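Local coordinates for protein triosephosphate isomerase (Trichomonas vaginalis, PDB 4O4V) that probably interconverts D-glyceraldehyde 3-phosphate and dihydroxyacetone phosphate in glycolysis and gluconeogenesis, as a homodimer of TIM barrels, at residues A[124-129]-A[140-145]; A[58-63]-A[85-90]. All blocks are in the same frame, centred on the assembly; numbering follows the deposited sequence.

How the interactions relate
Along the chain, interaction 2 comes first. Strand 59-62 is followed by a long loop and helix 79-83, and the chain returns at 85-90 to lie beside 58-63, closing a beta-alpha-beta unit of the TIM barrel. After strand 89-92 the chain passes helices 95-99 and 105-117 before strand 121-126, its neighbour in the parallel sheet, where interaction 1 opens: it leaves the strand through 127-129, passes helix 130-134 and folds back as helix 138-149. The two loops thus stand in series, neither nested nor crossed, and their centres lie 24 Å apart on opposite sides of the chain's centre. Interaction 2 joins strand to strand, whereas interaction 1 ties a strand end to an outer helix.

Interaction 1: residues A[124-129]-A[140-145]; sequences YCCGEH and EFVSAQ
Gln145 OE1 accepts the backbone N-H of Gly127 at 2.9 Å, in the carbonyl plane and on a lone pair, with a nearly straight N-H...O angle of 164°. The amide's other end reaches Gly127 as well: Gln145 NE2 donates to a water that donates to Gly127 O, so one glutamine serves both polar backbone atoms of Gly127, N directly and O through water, where strand 121-126 gives way to loop. Cys126 CB lies 3.3 Å from Gln145 OE1, and Cys126 SG rests 4.0 Å from Val142 CG1. Farther along, Phe141 has CG anti to its backbone N (chi1 -176°), which carries the ring to the loop: CD2 packs 3.6 Å from Glu128 CB and CE2 approaches Gly127 O at 3.3 Å. Glu128 OE1 lies 4.0 Å from Val142 CG2, but its polar partner is the Tyr165 hydroxyl; OE2 forms a salt bridge with Arg133. A second water bridges Tyr124 OH and Gln145 O. Helix 138-149 is thereby fastened to the C-terminal end of a barrel strand by a side-chain amide; the bond at OE1 and the water at NE2 probably fix the amide's rotation, and together they satisfy N and O of the buried Gly127.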
loop_
_atom_site.group_PDB
_atom_site.type_symbol
_atom_site.label_atom_id
_atom_site.label_comp_id
_atom_site.label_asym_id
_atom_site.label_seq_id
_atom_site.Cartn_x
_atom_site.Cartn_y
_atom_site.Cartn_z
ATOM N N TYR A 124 -8.351 -9.315 12.336
ATOM C CA TYR A 124 -8.507 -10.183 11.158
ATOM C C TYR A 124 -9.976 -10.202 10.745
ATOM O O TYR A 124 -10.840 -10.560 11.568
ATOM C CB TYR A 124 -8.015 -11.592 11.475
ATOM C CG TYR A 124 -7.821 -12.462 10.258
ATOM C CD1 TYR A 124 -8.854 -13.189 9.730
ATOM C CD2 TYR A 124 -6.583 -12.532 9.633
ATOM C CE1 TYR A 124 -8.650 -14.024 8.602
ATOM C CE2 TYR A 124 -6.381 -13.343 8.545
ATOM C CZ TYR A 124 -7.406 -14.072 8.029
ATOM O OH TYR A 124 -7.130 -14.888 6.947
ATOM N N CYS A 125 -10.281 -9.814 9.519
ATOM C CA CYS A 125 -11.650 -9.650 9.062
ATOM C C CYS A 125 -12.126 -10.814 8.228
ATOM O O CYS A 125 -11.365 -11.402 7.471
ATOM C CB CYS A 125 -11.732 -8.365 8.214
ATOM S SG CYS A 125 -11.234 -6.846 9.042
ATOM N N CYS A 126 -13.420 -11.118 8.363
ATOM C CA CYS A 126 -14.082 -12.161 7.597
ATOM C C CYS A 126 -15.514 -11.720 7.329
ATOM O O CYS A 126 -15.943 -10.652 7.824
ATOM C CB CYS A 126 -14.086 -13.441 8.426
ATOM S SG CYS A 126 -15.087 -13.400 9.941
ATOM N N GLY A 127 -16.244 -12.479 6.510
ATOM C CA GLY A 127 -17.653 -12.198 6.262
ATOM C C GLY A 127 -18.091 -12.673 4.897
ATOM O O GLY A 127 -17.305 -12.704 3.953
ATOM N N GLU A 128 -19.380 -13.041 4.805
ATOM C CA GLU A 128 -19.941 -13.596 3.578
ATOM C C GLU A 128 -20.665 -12.571 2.719
ATOM O O GLU A 128 -21.138 -11.538 3.184
ATOM C CB GLU A 128 -20.872 -14.770 3.896
ATOM C CG GLU A 128 -22.316 -14.430 4.183
ATOM C CD GLU A 128 -22.621 -13.815 5.526
ATOM O OE1 GLU A 128 -21.675 -13.439 6.290
ATOM O OE2 GLU A 128 -23.823 -13.690 5.847
ATOM N N HIS A 129 -20.760 -12.912 1.445
ATOM C CA HIS A 129 -21.436 -12.116 0.425
ATOM C C HIS A 129 -22.893 -12.530 0.296
ATOM O O HIS A 129 -23.368 -13.503 0.893
ATOM C CB HIS A 129 -20.746 -12.299 -0.918
ATOM C CG HIS A 129 -19.333 -11.819 -0.918
ATOM N ND1 HIS A 129 -18.292 -12.519 -0.356
ATOM C CD2 HIS A 129 -18.793 -10.681 -1.407
ATOM C CE1 HIS A 129 -17.172 -11.819 -0.480
ATOM N NE2 HIS A 129 -17.448 -10.710 -1.128
ATOM N N GLU A 140 -21.156 -21.647 6.952
ATOM C CA GLU A 140 -20.184 -22.446 6.230
ATOM C C GLU A 140 -19.104 -21.572 5.596
ATOM O O GLU A 140 -17.916 -21.918 5.618
ATOM C CB GLU A 140 -20.867 -23.305 5.152
ATOM C CG GLU A 140 -21.677 -24.471 5.678
ATOM C CD GLU A 140 -23.083 -24.116 6.143
ATOM O OE1 GLU A 140 -23.491 -22.935 6.119
ATOM O OE2 GLU A 140 -23.804 -25.064 6.537
ATOM N N PHE A 141 -19.502 -20.457 4.988
ATOM C CA PHE A 141 -18.541 -19.606 4.325
ATOM C C PHE A 141 -17.573 -18.996 5.357
ATOM O O PHE A 141 -16.361 -18.974 5.155
ATOM C CB PHE A 141 -19.235 -18.492 3.544
ATOM C CG PHE A 141 -18.292 -17.645 2.765
ATOM C CD1 PHE A 141 -17.915 -18.028 1.477
ATOM C CD2 PHE A 141 -17.738 -16.489 3.303
ATOM C CE1 PHE A 141 -17.016 -17.268 0.762
ATOM C CE2 PHE A 141 -16.848 -15.720 2.588
ATOM C CZ PHE A 141 -16.483 -16.106 1.303
ATOM N N VAL A 142 -18.122 -18.444 6.440
ATOM C CA VAL A 142 -17.303 -17.816 7.474
ATOM C C VAL A 142 -16.433 -18.863 8.162
ATOM O O VAL A 142 -15.244 -18.619 8.430
ATOM C CB VAL A 142 -18.184 -17.032 8.431
ATOM C CG1 VAL A 142 -17.406 -16.609 9.664
ATOM C CG2 VAL A 142 -18.806 -15.833 7.742
ATOM N N SER A 143 -16.953 -20.055 8.379
ATOM C CA SER A 143 -16.127 -21.107 8.970
ATOM C C SER A 143 -14.921 -21.430 8.098
ATOM O O SER A 143 -13.816 -21.612 8.617
ATOM C CB SER A 143 -16.933 -22.371 9.247
ATOM O OG SER A 143 -16.181 -23.306 10.025
ATOM N N ALA A 144 -15.084 -21.531 6.793
ATOM C CA ALA A 144 -13.948 -21.813 5.937
ATOM C C ALA A 144 -12.890 -20.726 6.084
ATOM O O ALA A 144 -11.698 -21.021 6.098
ATOM C CB ALA A 144 -14.393 -21.943 4.476
ATOM N N GLN A 145 -13.317 -19.464 6.172
ATOM C CA GLN A 145 -12.366 -18.368 6.332
ATOM C C GLN A 145 -11.622 -18.473 7.664
ATOM O O GLN A 145 -10.397 -18.279 7.730
ATOM C CB GLN A 145 -13.075 -17.026 6.249
ATOM C CG GLN A 145 -13.665 -16.717 4.880
ATOM C CD GLN A 145 -14.233 -15.326 4.823
ATOM O OE1 GLN A 145 -15.045 -14.940 5.681
ATOM N NE2 GLN A 145 -13.798 -14.545 3.851
HETATM O O HOH W 1 -9.360 -16.166 6.073
HETATM O O HOH W 2 -14.714 -11.761 3.612
#

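Interaction 2: residues A[58-63]-A[85-90]; sequences WKVSAE and FGIEWT
The touching parts of the two segments run 45° apart and pair as parallel strands at Ala62 and Thr90, where Ala62 N donates to Trp89 O at 2.9 Å. A CA-H...O contact from Thr90 CA to Ala62 O, 3.4 Å, accompanies this pairing. Before it the chains diverge, and a water bridges them, donating to Val60 O and accepting from Glu88 N. Ile87 CG2 lies 3.4 Å from Val60 O, and Ile87 CD1 meets Val60 CG1 in a small apolar contact that helix 47-53 extends. With chi1 at -177°, Ser61 OG lies opposite its own N and beside the carbonyl carbon, donating to Ala62 O at 2.8 Å while lying against Trp89 CB and Thr90 CA. The Trp89 ring presents its edge to Val60 O, and Lys59 CB lies 3.9 Å from Trp89 CD1; the indole also packs on strands 37-41 and 121-126. At the outer end Lys59, bent at chi2, brings NZ to Glu88 OE2 at 2.7 Å, a salt bridge on the syn side, 30° out of the carboxylate plane. NZ also donates to a water that donates to Gly86 O. Ala62 O thus receives both the Ser61 hydroxyl and the Thr90 CA-H, while sharing between Glu88 and a water probably holds the lysine ammonium in place at the surface.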
loop_
_atom_site.group_PDB
_atom_site.type_symbol
_atom_site.label_atom_id
_atom_site.label_comp_id
_atom_site.label_asym_id
_atom_site.label_seq_id
_atom_site.Cartn_x
_atom_site.Cartn_y
_atom_site.Cartn_z
ATOM N N TRP A 58 -4.834 5.438 23.713
ATOM C CA TRP A 58 -5.305 4.690 22.551
ATOM C C TRP A 58 -4.096 4.224 21.771
ATOM O O TRP A 58 -2.964 4.681 22.009
ATOM C CB TRP A 58 -6.175 5.584 21.699
ATOM C CG TRP A 58 -7.464 6.032 22.314
ATOM C CD1 TRP A 58 -7.913 5.808 23.589
ATOM C CD2 TRP A 58 -8.508 6.745 21.650
ATOM N NE1 TRP A 58 -9.165 6.367 23.748
ATOM C CE2 TRP A 58 -9.559 6.946 22.564
ATOM C CE3 TRP A 58 -8.640 7.234 20.357
ATOM C CZ2 TRP A 58 -10.717 7.631 22.216
ATOM C CZ3 TRP A 58 -9.782 7.904 20.008
ATOM C CH2 TRP A 58 -10.808 8.102 20.919
ATOM N N LYS A 59 -4.295 3.321 20.834
ATOM C CA LYS A 59 -3.203 2.815 19.999
ATOM C C LYS A 59 -3.493 3.004 18.526
ATOM O O LYS A 59 -4.647 3.017 18.090
ATOM C CB LYS A 59 -2.951 1.337 20.300
ATOM C CG LYS A 59 -2.383 1.070 21.682
ATOM C CD LYS A 59 -0.995 1.576 21.842
ATOM C CE LYS A 59 -0.436 1.146 23.208
ATOM N NZ LYS A 59 0.940 1.642 23.435
ATOM N N VAL A 60 -2.430 3.140 17.757
ATOM C CA VAL A 60 -2.482 3.296 16.310
ATOM C C VAL A 60 -2.396 1.937 15.627
ATOM O O VAL A 60 -1.709 1.019 16.095
ATOM C CB VAL A 60 -1.320 4.221 15.894
ATOM C CG1 VAL A 60 -1.259 4.403 14.394
ATOM C CG2 VAL A 60 -1.472 5.584 16.526
ATOM N N SER A 61 -3.054 1.816 14.478
ATOM C CA SER A 61 -3.010 0.624 13.651
ATOM C C SER A 61 -2.777 0.948 12.194
ATOM O O SER A 61 -3.281 1.935 11.660
ATOM C CB SER A 61 -4.365 -0.100 13.749
ATOM O OG SER A 61 -4.405 -1.314 13.027
ATOM N N ALA A 62 -2.010 0.083 11.533
ATOM C CA ALA A 62 -2.017 0.062 10.080
ATOM C C ALA A 62 -3.279 -0.562 9.532
ATOM O O ALA A 62 -4.037 -1.234 10.253
ATOM C CB ALA A 62 -0.803 -0.701 9.565
ATOM N N GLU A 63 -3.527 -0.375 8.248
ATOM C CA GLU A 63 -4.705 -0.905 7.565
ATOM C C GLU A 63 -4.412 -2.169 6.753
ATOM O O GLU A 63 -5.326 -2.792 6.205
ATOM C CB GLU A 63 -5.346 0.140 6.650
ATOM C CG GLU A 63 -6.002 1.301 7.428
ATOM C CD GLU A 63 -6.659 2.325 6.526
ATOM O OE1 GLU A 63 -6.958 2.029 5.361
ATOM O OE2 GLU A 63 -6.889 3.483 7.018
ATOM N N PHE A 85 8.113 2.816 14.211
ATOM C CA PHE A 85 7.452 3.997 14.759
ATOM C C PHE A 85 6.786 3.715 16.102
ATOM O O PHE A 85 6.252 4.635 16.706
ATOM C CB PHE A 85 6.412 4.549 13.774
ATOM C CG PHE A 85 7.019 5.174 12.561
ATOM C CD1 PHE A 85 7.350 6.511 12.546
ATOM C CD2 PHE A 85 7.309 4.419 11.441
ATOM C CE1 PHE A 85 7.933 7.087 11.414
ATOM C CE2 PHE A 85 7.874 4.982 10.324
ATOM C CZ PHE A 85 8.192 6.309 10.306
ATOM N N GLY A 86 6.819 2.473 16.581
ATOM C CA GLY A 86 6.137 2.114 17.820
ATOM C C GLY A 86 4.708 1.659 17.645
ATOM O O GLY A 86 3.973 1.513 18.637
ATOM N N ILE A 87 4.296 1.386 16.417
ATOM C CA ILE A 87 2.921 0.965 16.093
ATOM C C ILE A 87 2.820 -0.537 16.202
ATOM O O ILE A 87 3.675 -1.247 15.690
ATOM C CB ILE A 87 2.555 1.448 14.686
ATOM C CG1 ILE A 87 2.573 2.979 14.644
ATOM C CG2 ILE A 87 1.208 0.880 14.262
ATOM C CD1 ILE A 87 2.575 3.554 13.263
ATOM N N GLU A 88 1.778 -1.019 16.872
ATOM C CA GLU A 88 1.658 -2.410 17.267
ATOM C C GLU A 88 0.538 -3.203 16.608
ATOM O O GLU A 88 0.434 -4.403 16.876
ATOM C CB GLU A 88 1.424 -2.488 18.822
ATOM C CG GLU A 88 2.180 -1.446 19.727
ATOM C CD GLU A 88 1.616 -1.334 21.171
ATOM O OE1 GLU A 88 0.799 -2.201 21.582
ATOM O OE2 GLU A 88 1.998 -0.357 21.879
ATOM N N TRP A 89 -0.348 -2.551 15.861
ATOM C CA TRP A 89 -1.567 -3.154 15.328
ATOM C C TRP A 89 -1.587 -3.053 13.818
ATOM O O TRP A 89 -1.099 -2.102 13.223
ATOM C CB TRP A 89 -2.791 -2.409 15.843
ATOM C CG TRP A 89 -3.224 -2.748 17.241
ATOM C CD1 TRP A 89 -2.897 -2.066 18.377
ATOM C CD2 TRP A 89 -4.059 -3.834 17.650
ATOM N NE1 TRP A 89 -3.490 -2.655 19.459
ATOM C CE2 TRP A 89 -4.190 -3.754 19.042
ATOM C CE3 TRP A 89 -4.698 -4.876 16.971
ATOM C CZ2 TRP A 89 -4.926 -4.672 19.777
ATOM C CZ3 TRP A 89 -5.430 -5.800 17.693
ATOM C CH2 TRP A 89 -5.551 -5.682 19.081
ATOM N N THR A 90 -2.263 -4.029 13.205
ATOM C CA THR A 90 -2.711 -3.912 11.820
ATOM C C THR A 90 -4.054 -4.591 11.630
ATOM O O THR A 90 -4.353 -5.613 12.265
ATOM C CB THR A 90 -1.694 -4.491 10.802
ATOM O OG1 THR A 90 -2.081 -4.129 9.464
ATOM C CG2 THR A 90 -1.508 -5.972 10.936
HETATM O O HOH W 3 2.387 2.819 20.939
HETATM O O HOH W 4 -0.026 0.707 18.192
#